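Local coordinates for protein forkhead-associated 1 (Saccharomyces cerevisiae, PDB 6C4U) that binds phosphothreonine peptides as an FHA domain, here an engineered variant made to recognise a phosphothreonine peptide of human c-Myc, at residues V5-S10 with I15-F20; K59-L64 with L113-F118; L71-N74 with G80-L83. One frame throughout, in Å; residues are numbered along the deposited sequence.

Contact 1 (V5-S10 with I15-F20); sequences VFRVIS and IPIRDF
Val-8 and Arg-18 face each other as an antiparallel hydrogen-bonded pair in the beta hairpin formed by strands 4-10 and 18-21, edging one sheet of the FHA beta sandwich. Their backbones exchange two bonds: Val-8 N gives to Arg-18 O at 2.8 Å, and Arg-18 N returns one to Val-8 O. Phe-20 N bonds to Phe-6 O, while Phe-20 O receives Val-5 N at 2.8 Å and, weakly, Phe-6 N; two residues thus face one in a classic beta bulge.

The ionic part lies on the side of the hairpin carrying Arg-7 and Asp-19, a non-hydrogen-bonded pair. The two side chains run alongside each other, and the guanidinium grips the carboxylate side-on in a salt bridge: NE of Arg-7 to OD1 of Asp-19 and NH2 of Arg-7 to OD2 of Asp-19 at 3.1 Å. The two planes are turned 51° apart. The Arg-7 chain leaves with CG anti to the backbone N (chi1 167°) and bends at chi3, which brings NE round to the acid. An alanine at Arg-7 would remove both donors and is likely to leave the Asp-19 carboxylate without its mate.

The apolar part is on the other side, turned to the core, where both phenylalanines meet Trp-38. The rings of Phe-6 and Phe-20 are tilted by 29° and so offset that they hardly overlap, and Val-8 CG2 meets the Phe-20 ring edge at CE2, 3.6 Å away. Over the Phe-6 face sits Phe-20 CB, in CH-pi contact 4.0 Å from the ring centroid.

Contact 2 (K59-L64 with L113-F118); sequences KHFQIL and LSLVIF
The hydrophobic core of the FHA beta sandwich is bridged here, with strand 61-66 of one sheet facing strand 112-119 of the other. Two pairs of apolar side chains run between the sheets, and no hydrogen bond joins the segments; the CA atoms of Phe-61 and Leu-115 stand 12.1 Å apart, so side-chain ends make the meeting.

With CG set between the backbone N and the carbonyl carbon (chi1 64°), the Phe-61 ring is directed across to Leu-115, and its far atom CZ reaches CD1 of Leu-115 at 4.1 Å. The methyl comes to the ring at its edge, near the ring plane, rather than over a face. The second pair is Ile-63 and Ile-117, which meet end to end through their CD1 methyls, Ile-63 CD1 lying 4.1 Å from Ile-117 CD1. All four residues are buried, and both approaches are van der Waals contacts between carbon atoms.

On the 61-66 side, the Phe-61 ring stacks on Phe-40 of neighbouring strand 34-41, which Ile-63 also touches. From the sheet of strand 112-119, Ile-102 of strand 101-105 packs on both Phe-61 and Ile-117, while Phe-6 of strand 4-10 reaches Ile-63 and Ile-117.

Contact 3 (L71-N74 with G80-L83); sequences LLLN and GTWL
This is a small, purely apolar contact between the two sheets of the FHA beta sandwich: Leu-73, on strand 71-75, packs against Thr-81 and Leu-83 of the 80-83 segment. Although few residues separate the segments along the chain, they are not paired strands. The nearest CA atoms, those of Leu-73 and Leu-83, are 8.6 Å apart, and no hydrogen bond crosses, so side chains alone make the join.

Leu-73 carries it from one side mainly with its CD2 methyl. With CG anti to the backbone N (chi1 167°), its branched end is carried toward the opposing segment, and CD2 settles against two carbons of Leu-83, 4.0 Å from its CB and 4.0 Å from its CD2. Leu-83 has much the same first torsion (chi1 172°), yet the two leucines do not meet end on; they run antiparallel and overlap along their lengths, which explains why the Leu-73 methyl touches the base of its partner as well as the tip.

Leu-96 of strand 94-96 packs on both leucines, and together with Phe-61 of strand 61-66 it puts the buried Leu-73 in the sandwich interior. Leu-83 lies nearer the margin, partly exposed, beside Val-88 and Asp-100.

Thr-81 is buried, and its two branches do different work. Its hydroxyl OG1 is held by a hydrogen bond to Asp-75 OD1, so the polar end is tied to the residue that directly follows the 71-74 segment. Its methyl turns instead to the leucine cluster, where CG2 of Thr-81 stands 4.3 Å from CD2 of Leu-73, the same methyl that meets Leu-83.

How the contacts relate
From the N terminus, contact 1 comes first and closes the loop between strands 4-10 and 18-21; it is complete before the others begin. Contact 2 then opens at 59-64 and closes at 113-118, spanning a long loop that holds the whole of contact 3, itself a short closure from 71-74 to 80-83. Contact 1 builds the edge of one sheet, whereas contacts 2 and 3 tie the two sheets face to face. Backbone bonds link them: Arg-7 N to Phe-118 O joins contact 1 to contact 2, and Leu-64 N to Leu-72 O joins contact 2 to contact 3. Phe-6 also packs on Leu-71.

Contact 1 (V5-S10 with I15-F20)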
# COMPACT_ATOMS: atom_id res chain seq x y z
N VAL F 5 2.62 -12.02 2.99
CA VAL F 5 3.73 -11.06 3.04
C VAL F 5 3.47 -9.99 4.07
O VAL F 5 4.38 -9.66 4.87
CB VAL F 5 3.97 -10.38 1.68
CG1 VAL F 5 5.15 -9.42 1.76
CG2 VAL F 5 4.17 -11.43 0.58
N PHE F 6 2.27 -9.43 4.02
CA PHE F 6 1.85 -8.36 4.92
C PHE F 6 0.34 -8.27 4.97
O PHE F 6 -0.37 -8.87 4.15
CB PHE F 6 2.46 -7.00 4.53
CG PHE F 6 1.86 -6.38 3.28
CD1 PHE F 6 2.21 -6.84 2.02
CD2 PHE F 6 0.97 -5.33 3.37
CE1 PHE F 6 1.64 -6.29 0.87
CE2 PHE F 6 0.41 -4.77 2.23
CZ PHE F 6 0.73 -5.26 0.99
N ARG F 7 -0.14 -7.50 5.94
CA ARG F 7 -1.55 -7.39 6.25
C ARG F 7 -1.89 -5.92 6.48
O ARG F 7 -1.09 -5.18 7.05
CB ARG F 7 -1.83 -8.22 7.48
CG ARG F 7 -3.18 -7.99 8.12
CD ARG F 7 -3.35 -8.93 9.33
NE ARG F 7 -3.61 -10.32 8.95
CZ ARG F 7 -3.04 -11.41 9.51
NH1 ARG F 7 -2.09 -11.30 10.43
NH2 ARG F 7 -3.37 -12.60 9.06
N VAL F 8 -3.08 -5.54 6.05
CA VAL F 8 -3.50 -4.14 6.05
C VAL F 8 -4.79 -3.99 6.81
O VAL F 8 -5.80 -4.59 6.49
CB VAL F 8 -3.71 -3.61 4.61
CG1 VAL F 8 -4.29 -2.24 4.59
CG2 VAL F 8 -2.40 -3.60 3.86
N ILE F 9 -4.72 -3.17 7.85
CA ILE F 9 -5.80 -3.00 8.82
C ILE F 9 -6.25 -1.58 8.80
O ILE F 9 -5.45 -0.65 8.88
CB ILE F 9 -5.18 -3.31 10.22
CG1 ILE F 9 -4.52 -4.68 10.19
CG2 ILE F 9 -6.20 -3.28 11.29
CD1 ILE F 9 -3.68 -4.93 11.39
N SER F 10 -7.59 -1.35 8.82
CA SER F 10 -8.18 -0.03 8.87
C SER F 10 -8.43 0.36 10.32
O SER F 10 -8.96 -0.45 11.07
CB SER F 10 -9.48 -0.05 8.13
OG SER F 10 -10.09 1.22 7.99
N ILE F 15 -13.19 -0.80 6.36
CA ILE F 15 -12.67 -1.67 5.31
C ILE F 15 -11.99 -2.80 6.07
O ILE F 15 -10.79 -2.60 6.51
CB ILE F 15 -11.65 -0.99 4.38
CG1 ILE F 15 -12.20 0.28 3.74
CG2 ILE F 15 -11.16 -2.02 3.35
CD1 ILE F 15 -11.14 1.12 3.07
N PRO F 16 -12.68 -3.94 6.22
CA PRO F 16 -11.93 -5.00 6.89
C PRO F 16 -10.50 -5.44 6.43
O PRO F 16 -10.00 -5.41 5.24
CB PRO F 16 -12.84 -6.23 6.79
CG PRO F 16 -14.00 -5.78 5.88
CD PRO F 16 -13.59 -4.49 5.23
N ILE F 17 -9.86 -5.94 7.43
CA ILE F 17 -8.54 -6.54 7.31
C ILE F 17 -8.39 -7.20 5.93
O ILE F 17 -9.33 -7.90 5.45
CB ILE F 17 -8.40 -7.55 8.39
CG1 ILE F 17 -8.21 -6.84 9.74
CG2 ILE F 17 -7.14 -8.45 8.21
CD1 ILE F 17 -8.51 -7.72 10.94
N ARG F 18 -7.24 -6.96 5.30
CA ARG F 18 -6.85 -7.64 4.07
C ARG F 18 -5.43 -8.15 4.12
O ARG F 18 -4.53 -7.44 4.56
CB ARG F 18 -7.00 -6.75 2.86
CG ARG F 18 -8.33 -6.65 2.20
CD ARG F 18 -8.79 -7.93 1.50
NE ARG F 18 -10.19 -7.79 1.15
CZ ARG F 18 -11.24 -8.15 1.91
NH1 ARG F 18 -11.08 -8.68 3.12
NH2 ARG F 18 -12.47 -7.94 1.45
N ASP F 19 -5.29 -9.44 3.79
CA ASP F 19 -4.02 -10.13 3.76
C ASP F 19 -3.54 -10.21 2.33
O ASP F 19 -4.35 -10.43 1.39
CB ASP F 19 -4.30 -11.55 4.29
CG ASP F 19 -4.38 -11.62 5.80
OD1 ASP F 19 -4.03 -10.59 6.47
OD2 ASP F 19 -4.77 -12.70 6.29
N PHE F 20 -2.23 -10.01 2.15
CA PHE F 20 -1.60 -9.98 0.83
C PHE F 20 -0.47 -11.00 0.82
O PHE F 20 0.50 -10.87 1.59
CB PHE F 20 -1.06 -8.60 0.56
CG PHE F 20 -2.12 -7.58 0.33
CD1 PHE F 20 -2.96 -7.66 -0.78
CD2 PHE F 20 -2.30 -6.53 1.21
CE1 PHE F 20 -3.94 -6.73 -1.00
CE2 PHE F 20 -3.30 -5.62 1.00
CZ PHE F 20 -4.11 -5.70 -0.10

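Contact 2 (K59-L64 with L113-F118)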
# COMPACT_ATOMS: atom_id res chain seq x y z
N LYS F 59 -5.79 5.03 -9.08
CA LYS F 59 -4.63 4.30 -8.60
C LYS F 59 -3.85 5.32 -7.79
O LYS F 59 -3.25 6.24 -8.34
CB LYS F 59 -3.80 3.69 -9.73
CG LYS F 59 -4.47 2.50 -10.41
CD LYS F 59 -3.65 1.32 -10.90
CE LYS F 59 -4.61 0.40 -11.67
NZ LYS F 59 -4.43 -1.10 -11.62
N HIS F 60 -3.90 5.15 -6.47
CA HIS F 60 -3.44 6.15 -5.52
C HIS F 60 -2.04 5.88 -5.00
O HIS F 60 -1.21 6.78 -4.92
CB HIS F 60 -4.43 6.25 -4.37
CG HIS F 60 -4.28 7.51 -3.58
ND1 HIS F 60 -5.16 8.56 -3.69
CD2 HIS F 60 -3.32 7.90 -2.70
CE1 HIS F 60 -4.76 9.54 -2.90
NE2 HIS F 60 -3.64 9.17 -2.29
N PHE F 61 -1.77 4.64 -4.59
CA PHE F 61 -0.39 4.27 -4.23
C PHE F 61 -0.18 2.79 -4.47
O PHE F 61 -1.14 2.05 -4.65
CB PHE F 61 -0.03 4.70 -2.79
CG PHE F 61 -0.84 4.01 -1.71
CD1 PHE F 61 -2.04 4.56 -1.27
CD2 PHE F 61 -0.39 2.84 -1.10
CE1 PHE F 61 -2.80 3.93 -0.30
CE2 PHE F 61 -1.14 2.21 -0.11
CZ PHE F 61 -2.33 2.75 0.28
N GLN F 62 1.09 2.39 -4.53
CA GLN F 62 1.44 1.00 -4.71
C GLN F 62 2.36 0.60 -3.59
O GLN F 62 3.08 1.44 -3.03
CB GLN F 62 2.18 0.77 -6.04
CG GLN F 62 1.60 1.51 -7.23
CD GLN F 62 2.17 1.09 -8.54
OE1 GLN F 62 1.56 0.30 -9.24
NE2 GLN F 62 3.30 1.68 -8.91
N ILE F 63 2.35 -0.69 -3.28
CA ILE F 63 3.30 -1.28 -2.37
C ILE F 63 4.07 -2.30 -3.18
O ILE F 63 3.49 -3.10 -3.89
CB ILE F 63 2.61 -1.88 -1.13
CG1 ILE F 63 2.02 -0.73 -0.29
CG2 ILE F 63 3.58 -2.71 -0.30
CD1 ILE F 63 1.22 -1.15 0.91
N LEU F 64 5.39 -2.24 -3.08
CA LEU F 64 6.26 -3.07 -3.89
C LEU F 64 7.01 -4.04 -2.99
O LEU F 64 7.56 -3.63 -1.97
CB LEU F 64 7.28 -2.21 -4.62
CG LEU F 64 6.83 -1.44 -5.85
CD1 LEU F 64 5.63 -0.55 -5.63
CD2 LEU F 64 8.06 -0.68 -6.33
N LEU F 113 -8.59 8.67 5.56
CA LEU F 113 -8.64 7.21 5.60
C LEU F 113 -7.23 6.73 6.00
O LEU F 113 -6.22 7.29 5.56
CB LEU F 113 -9.06 6.70 4.24
CG LEU F 113 -9.06 5.16 4.03
CD1 LEU F 113 -9.66 4.31 5.15
CD2 LEU F 113 -9.75 4.82 2.71
N SER F 114 -7.19 5.75 6.91
CA SER F 114 -5.92 5.41 7.57
C SER F 114 -5.76 3.91 7.63
O SER F 114 -6.66 3.20 8.12
CB SER F 114 -5.91 5.98 8.97
OG SER F 114 -4.61 5.94 9.52
N LEU F 115 -4.64 3.43 7.10
CA LEU F 115 -4.35 2.00 6.99
C LEU F 115 -3.04 1.71 7.73
O LEU F 115 -2.15 2.56 7.75
CB LEU F 115 -4.18 1.59 5.54
CG LEU F 115 -5.22 2.05 4.54
CD1 LEU F 115 -4.85 1.42 3.17
CD2 LEU F 115 -6.65 1.77 4.98
N VAL F 116 -2.93 0.52 8.30
CA VAL F 116 -1.74 0.16 9.05
C VAL F 116 -1.16 -1.13 8.52
O VAL F 116 -1.90 -2.11 8.32
CB VAL F 116 -2.04 0.05 10.56
CG1 VAL F 116 -0.81 -0.41 11.33
CG2 VAL F 116 -2.49 1.41 11.08
N ILE F 117 0.16 -1.13 8.29
CA ILE F 117 0.83 -2.27 7.68
C ILE F 117 1.38 -3.12 8.79
O ILE F 117 2.06 -2.60 9.70
CB ILE F 117 2.00 -1.84 6.76
CG1 ILE F 117 1.56 -0.76 5.77
CG2 ILE F 117 2.58 -3.03 6.00
CD1 ILE F 117 0.35 -1.13 4.96
N PHE F 118 1.09 -4.42 8.70
CA PHE F 118 1.62 -5.39 9.64
C PHE F 118 2.36 -6.38 8.77
O PHE F 118 1.77 -7.03 7.90
CB PHE F 118 0.54 -5.99 10.51
CG PHE F 118 1.00 -7.14 11.35
CD1 PHE F 118 2.04 -7.04 12.29
CD2 PHE F 118 0.35 -8.32 11.24
CE1 PHE F 118 2.40 -8.11 13.05
CE2 PHE F 118 0.70 -9.43 12.04
CZ PHE F 118 1.74 -9.31 12.94

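Contact 3 (L71-N74 with G80-L83)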
# COMPACT_ATOMS: atom_id res chain seq x y z
N LEU F 71 9.31 -3.99 1.85
CA LEU F 71 8.20 -3.38 1.16
C LEU F 71 8.50 -1.91 0.94
O LEU F 71 9.10 -1.26 1.78
CB LEU F 71 6.93 -3.55 1.96
CG LEU F 71 6.53 -4.99 2.28
CD1 LEU F 71 5.37 -5.08 3.23
CD2 LEU F 71 6.30 -5.78 0.99
N LEU F 72 8.05 -1.38 -0.19
CA LEU F 72 8.24 0.01 -0.55
C LEU F 72 6.91 0.64 -0.91
O LEU F 72 6.06 -0.03 -1.49
CB LEU F 72 9.17 0.11 -1.74
CG LEU F 72 10.59 -0.37 -1.49
CD1 LEU F 72 11.25 -0.61 -2.83
CD2 LEU F 72 11.40 0.66 -0.71
N LEU F 73 6.78 1.92 -0.60
CA LEU F 73 5.56 2.68 -0.87
C LEU F 73 5.78 3.73 -1.98
O LEU F 73 6.63 4.63 -1.83
CB LEU F 73 5.08 3.33 0.43
CG LEU F 73 4.00 4.42 0.29
CD1 LEU F 73 2.69 3.83 -0.16
CD2 LEU F 73 3.79 5.15 1.59
N ASN F 74 5.00 3.63 -3.06
CA ASN F 74 5.08 4.53 -4.22
C ASN F 74 3.82 5.39 -4.24
O ASN F 74 2.74 4.88 -4.57
CB ASN F 74 5.24 3.67 -5.53
CG ASN F 74 5.62 4.48 -6.79
OD1 ASN F 74 5.33 4.09 -7.94
ND2 ASN F 74 6.32 5.60 -6.58
N GLY F 80 -1.93 13.29 -2.95
CA GLY F 80 -0.88 12.94 -1.99
C GLY F 80 -1.21 11.81 -1.04
O GLY F 80 -2.38 11.43 -0.86
N THR F 81 -0.14 11.29 -0.43
CA THR F 81 -0.19 10.11 0.43
C THR F 81 0.78 10.34 1.57
O THR F 81 1.92 10.72 1.34
CB THR F 81 0.20 8.86 -0.37
OG1 THR F 81 -0.82 8.58 -1.34
CG2 THR F 81 0.39 7.63 0.52
N TRP F 82 0.32 10.07 2.80
CA TRP F 82 1.08 10.32 4.02
C TRP F 82 1.54 9.03 4.65
O TRP F 82 0.76 8.09 4.75
CB TRP F 82 0.21 11.07 5.02
CG TRP F 82 0.17 12.51 4.76
CD1 TRP F 82 0.86 13.47 5.43
CD2 TRP F 82 -0.57 13.18 3.74
NE1 TRP F 82 0.59 14.70 4.90
CE2 TRP F 82 -0.29 14.55 3.86
CE3 TRP F 82 -1.45 12.75 2.75
CZ2 TRP F 82 -0.85 15.50 3.02
CZ3 TRP F 82 -2.01 13.70 1.90
CH2 TRP F 82 -1.70 15.06 2.05
N LEU F 83 2.80 8.99 5.07
CA LEU F 83 3.36 7.82 5.73
C LEU F 83 3.80 8.24 7.12
O LEU F 83 4.74 9.05 7.25
CB LEU F 83 4.54 7.28 4.93
CG LEU F 83 5.36 6.18 5.59
CD1 LEU F 83 4.49 5.04 6.08
CD2 LEU F 83 6.38 5.62 4.60